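Local coordinates for ribosomal-protein-S5-alanine N-acetyltransferase (Vibrio fischeri, PDB 3IGR) that probably transfers an acetyl group from acetyl-CoA to the N-terminal alanine of ribosomal protein uS5, as a GNAT-fold enzyme of the RimJ subfamily, at residues V12-S17 / E60-N65. Numbering follows the deposited sequence.
Sequences VRLIKS and ELHKHN
The imidazole of H62 reaches from the last turn of its helix against L14 and I15, where strand 10-14 gives way to loop, and every contact across the segments involves this ring. With CG anti to the carbonyl carbon (chi1 -69°), H62 sends its ring toward the strand end. L14 lays its CD2 methyl over one face in a CH-pi contact, 4.1 Å from the ring centroid. I15 meets the ring at its edge, where its carbonyl O lies near the ring plane, 3.7 Å from H62 CE1, and its CG2 methyl reaches the same carbon at 4.1 Å. No hydrogen bond joins the two segments. H62 NE2 instead accepts one from the backbone N of Y69, which would limit rotation of the ring between the L14 methyl and the I15 carbonyl. Away from this tight patch, exposed K16 starts its side chain away from the helix, and beyond H62 the chain leaves the helix through a Schellman motif with N65 at C-prime. The contact joins the end of strand 10-14 to the C-terminal end of helix 48-63 within the GNAT fold, with I15 packing on L55 and L58 of that helix and L14 touching F70 on the adjoining antiparallel strand 68-74.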
ATOM      1  N   VAL A  12       5.107  11.272  13.767  1.00 10.08           N
ATOM      2  CA  VAL A  12       5.139  10.088  14.622  1.00  9.33           C
ATOM      3  C   VAL A  12       6.482  10.134  15.328  1.00  9.73           C
ATOM      4  O   VAL A  12       7.538  10.204  14.684  1.00 10.04           O
ATOM      5  CB  VAL A  12       5.018   8.768  13.818  1.00  9.76           C
ATOM      6  CG1 VAL A  12       4.872   7.557  14.760  1.00  7.86           C
ATOM      7  CG2 VAL A  12       3.840   8.833  12.858  1.00  8.28           C
ATOM      8  N   ARG A  13       6.444  10.122  16.654  1.00  9.33           N
ATOM      9  CA  ARG A  13       7.651  10.273  17.444  1.00  8.81           C
ATOM     10  C   ARG A  13       7.439   9.568  18.754  1.00  8.41           C
ATOM     11  O   ARG A  13       6.314   9.197  19.084  1.00  8.66           O
ATOM     12  CB  ARG A  13       7.989  11.760  17.670  1.00  8.81           C
ATOM     13  CG  ARG A  13       6.916  12.572  18.398  1.00  9.04           C
ATOM     14  CD  ARG A  13       7.536  13.810  19.040  1.00  9.22           C
ATOM     15  NE  ARG A  13       6.549  14.730  19.611  1.00  9.38           N
ATOM     16  CZ  ARG A  13       5.947  14.567  20.789  1.00  9.92           C
ATOM     17  NH1 ARG A  13       6.204  13.504  21.553  1.00  7.28           N
ATOM     18  NH2 ARG A  13       5.076  15.475  21.205  1.00  9.28           N
ATOM     19  N   LEU A  14       8.520   9.368  19.498  1.00  8.01           N
ATOM     20  CA  LEU A  14       8.403   8.777  20.830  1.00  7.56           C
ATOM     21  C   LEU A  14       7.729   9.770  21.768  1.00  7.41           C
ATOM     22  O   LEU A  14       7.949  10.975  21.672  1.00  6.80           O
ATOM     23  CB  LEU A  14       9.771   8.344  21.360  1.00  7.09           C
ATOM     24  CG  LEU A  14      10.377   7.102  20.691  1.00  6.28           C
ATOM     25  CD1 LEU A  14      11.808   6.843  21.190  1.00  5.69           C
ATOM     26  CD2 LEU A  14       9.511   5.858  20.921  1.00  6.11           C
ATOM     27  N   ILE A  15       6.879   9.254  22.646  1.00  7.45           N
ATOM     28  CA  ILE A  15       6.210  10.067  23.649  1.00  7.45           C
ATOM     29  C   ILE A  15       7.232  10.600  24.661  1.00  8.33           C
ATOM     30  O   ILE A  15       8.259   9.955  24.913  1.00  8.26           O
ATOM     31  CB  ILE A  15       5.051   9.267  24.314  1.00  7.69           C
ATOM     32  CG1 ILE A  15       4.011  10.202  24.945  1.00  6.87           C
ATOM     33  CG2 ILE A  15       5.576   8.184  25.279  1.00  7.27           C
ATOM     34  CD1 ILE A  15       2.807   9.483  25.526  1.00  5.98           C
ATOM     35  N   LYS A  16       6.963  11.788  25.211  1.00  8.86           N
ATOM     36  CA  LYS A  16       7.870  12.448  26.144  1.00  9.36           C
ATOM     37  C   LYS A  16       7.144  12.872  27.419  1.00  9.57           C
ATOM     38  O   LYS A  16       5.916  12.955  27.447  1.00  9.44           O
ATOM     39  CB  LYS A  16       8.514  13.685  25.498  1.00  9.57           C
ATOM     40  CG  LYS A  16       9.497  13.391  24.373  1.00 11.59           C
ATOM     41  CD  LYS A  16      10.379  14.592  24.054  1.00 13.42           C
ATOM     42  CE  LYS A  16       9.733  15.489  23.007  1.00 15.16           C
ATOM     43  NZ  LYS A  16      10.719  16.009  22.004  1.00 15.46           N
ATOM     44  N   SER A  17       7.915  13.162  28.464  1.00  9.76           N
ATOM     45  CA  SER A  17       7.365  13.688  29.710  1.00 10.38           C
ATOM     46  C   SER A  17       6.407  14.862  29.481  1.00 10.44           C
ATOM     47  O   SER A  17       5.331  14.901  30.079  1.00 10.64           O
ATOM     48  CB  SER A  17       8.491  14.089  30.669  1.00 10.35           C
ATOM     49  OG  SER A  17       9.223  12.951  31.100  1.00 12.32           O
ATOM     50  N   GLU A  60      11.996   5.493  30.961  1.00  9.25           N
ATOM     51  CA  GLU A  60      13.005   4.574  31.476  1.00  9.31           C
ATOM     52  C   GLU A  60      13.154   3.351  30.567  1.00  9.37           C
ATOM     53  O   GLU A  60      14.270   2.914  30.272  1.00  9.18           O
ATOM     54  CB  GLU A  60      12.666   4.177  32.919  1.00  9.44           C
ATOM     55  CG  GLU A  60      13.841   3.659  33.748  1.00  8.97           C
ATOM     56  CD  GLU A  60      15.142   4.583  33.600  1.00  7.93           C
ATOM     57  OE1 GLU A  60      14.995   5.842  34.097  1.00  6.97           O
ATOM     58  OE2 GLU A  60      16.363   4.157  33.168  1.00  7.87           O
ATOM     59  N   LEU A  61      12.024   2.821  30.100  1.00  9.55           N
ATOM     60  CA  LEU A  61      12.034   1.699  29.185  1.00  9.55           C
ATOM     61  C   LEU A  61      12.680   2.085  27.849  1.00  9.79           C
ATOM     62  O   LEU A  61      13.425   1.285  27.278  1.00  9.50           O
ATOM     63  CB  LEU A  61      10.619   1.138  29.000  1.00  9.52           C
ATOM     64  CG  LEU A  61       9.909   0.579  30.245  1.00  9.86           C
ATOM     65  CD1 LEU A  61       8.409   0.434  30.009  1.00  8.51           C
ATOM     66  CD2 LEU A  61      10.505  -0.749  30.724  1.00  9.61           C
ATOM     67  N   HIS A  62      12.422   3.311  27.375  1.00 10.25           N
ATOM     68  CA  HIS A  62      13.061   3.824  26.143  1.00 10.70           C
ATOM     69  C   HIS A  62      14.585   3.799  26.269  1.00 10.62           C
ATOM     70  O   HIS A  62      15.277   3.419  25.329  1.00 10.59           O
ATOM     71  CB  HIS A  62      12.615   5.259  25.784  1.00 10.57           C
ATOM     72  CG  HIS A  62      11.186   5.387  25.331  1.00 10.97           C
ATOM     73  ND1 HIS A  62      10.507   6.590  25.353  1.00 10.81           N
ATOM     74  CD2 HIS A  62      10.309   4.471  24.847  1.00 10.22           C
ATOM     75  CE1 HIS A  62       9.277   6.408  24.905  1.00 10.83           C
ATOM     76  NE2 HIS A  62       9.131   5.130  24.591  1.00  9.29           N
ATOM     77  N   LYS A  63      15.088   4.187  27.441  1.00 10.96           N
ATOM     78  CA  LYS A  63      16.528   4.322  27.685  1.00 11.32           C
ATOM     79  C   LYS A  63      17.269   2.995  27.521  1.00 11.63           C
ATOM     80  O   LYS A  63      18.360   2.955  26.957  1.00 11.76           O
ATOM     81  CB  LYS A  63      16.791   4.917  29.074  1.00 11.07           C
ATOM     82  N   HIS A  64      16.659   1.918  28.005  1.00 12.14           N
ATOM     83  CA  HIS A  64      17.227   0.565  27.902  1.00 12.23           C
ATOM     84  C   HIS A  64      16.635  -0.256  26.734  1.00 12.49           C
ATOM     85  O   HIS A  64      16.707  -1.489  26.725  1.00 12.42           O
ATOM     86  CB  HIS A  64      17.054  -0.182  29.225  1.00 12.54           C
ATOM     87  N   ASN A  65      16.061   0.441  25.755  1.00 12.35           N
ATOM     88  CA  ASN A  65      15.474  -0.183  24.561  1.00 12.79           C
ATOM     89  C   ASN A  65      14.501  -1.335  24.863  1.00 13.15           C
ATOM     90  O   ASN A  65      14.420  -2.322  24.123  1.00 13.07           O
ATOM     91  CB  ASN A  65      16.575  -0.592  23.574  1.00 12.76           C
ATOM     92  CG  ASN A  65      17.330   0.607  23.015  1.00 12.65           C
ATOM     93  OD1 ASN A  65      16.862   1.292  22.106  1.00 13.49           O
ATOM     94  ND2 ASN A  65      18.500   0.861  23.559  1.00 13.47           N
TER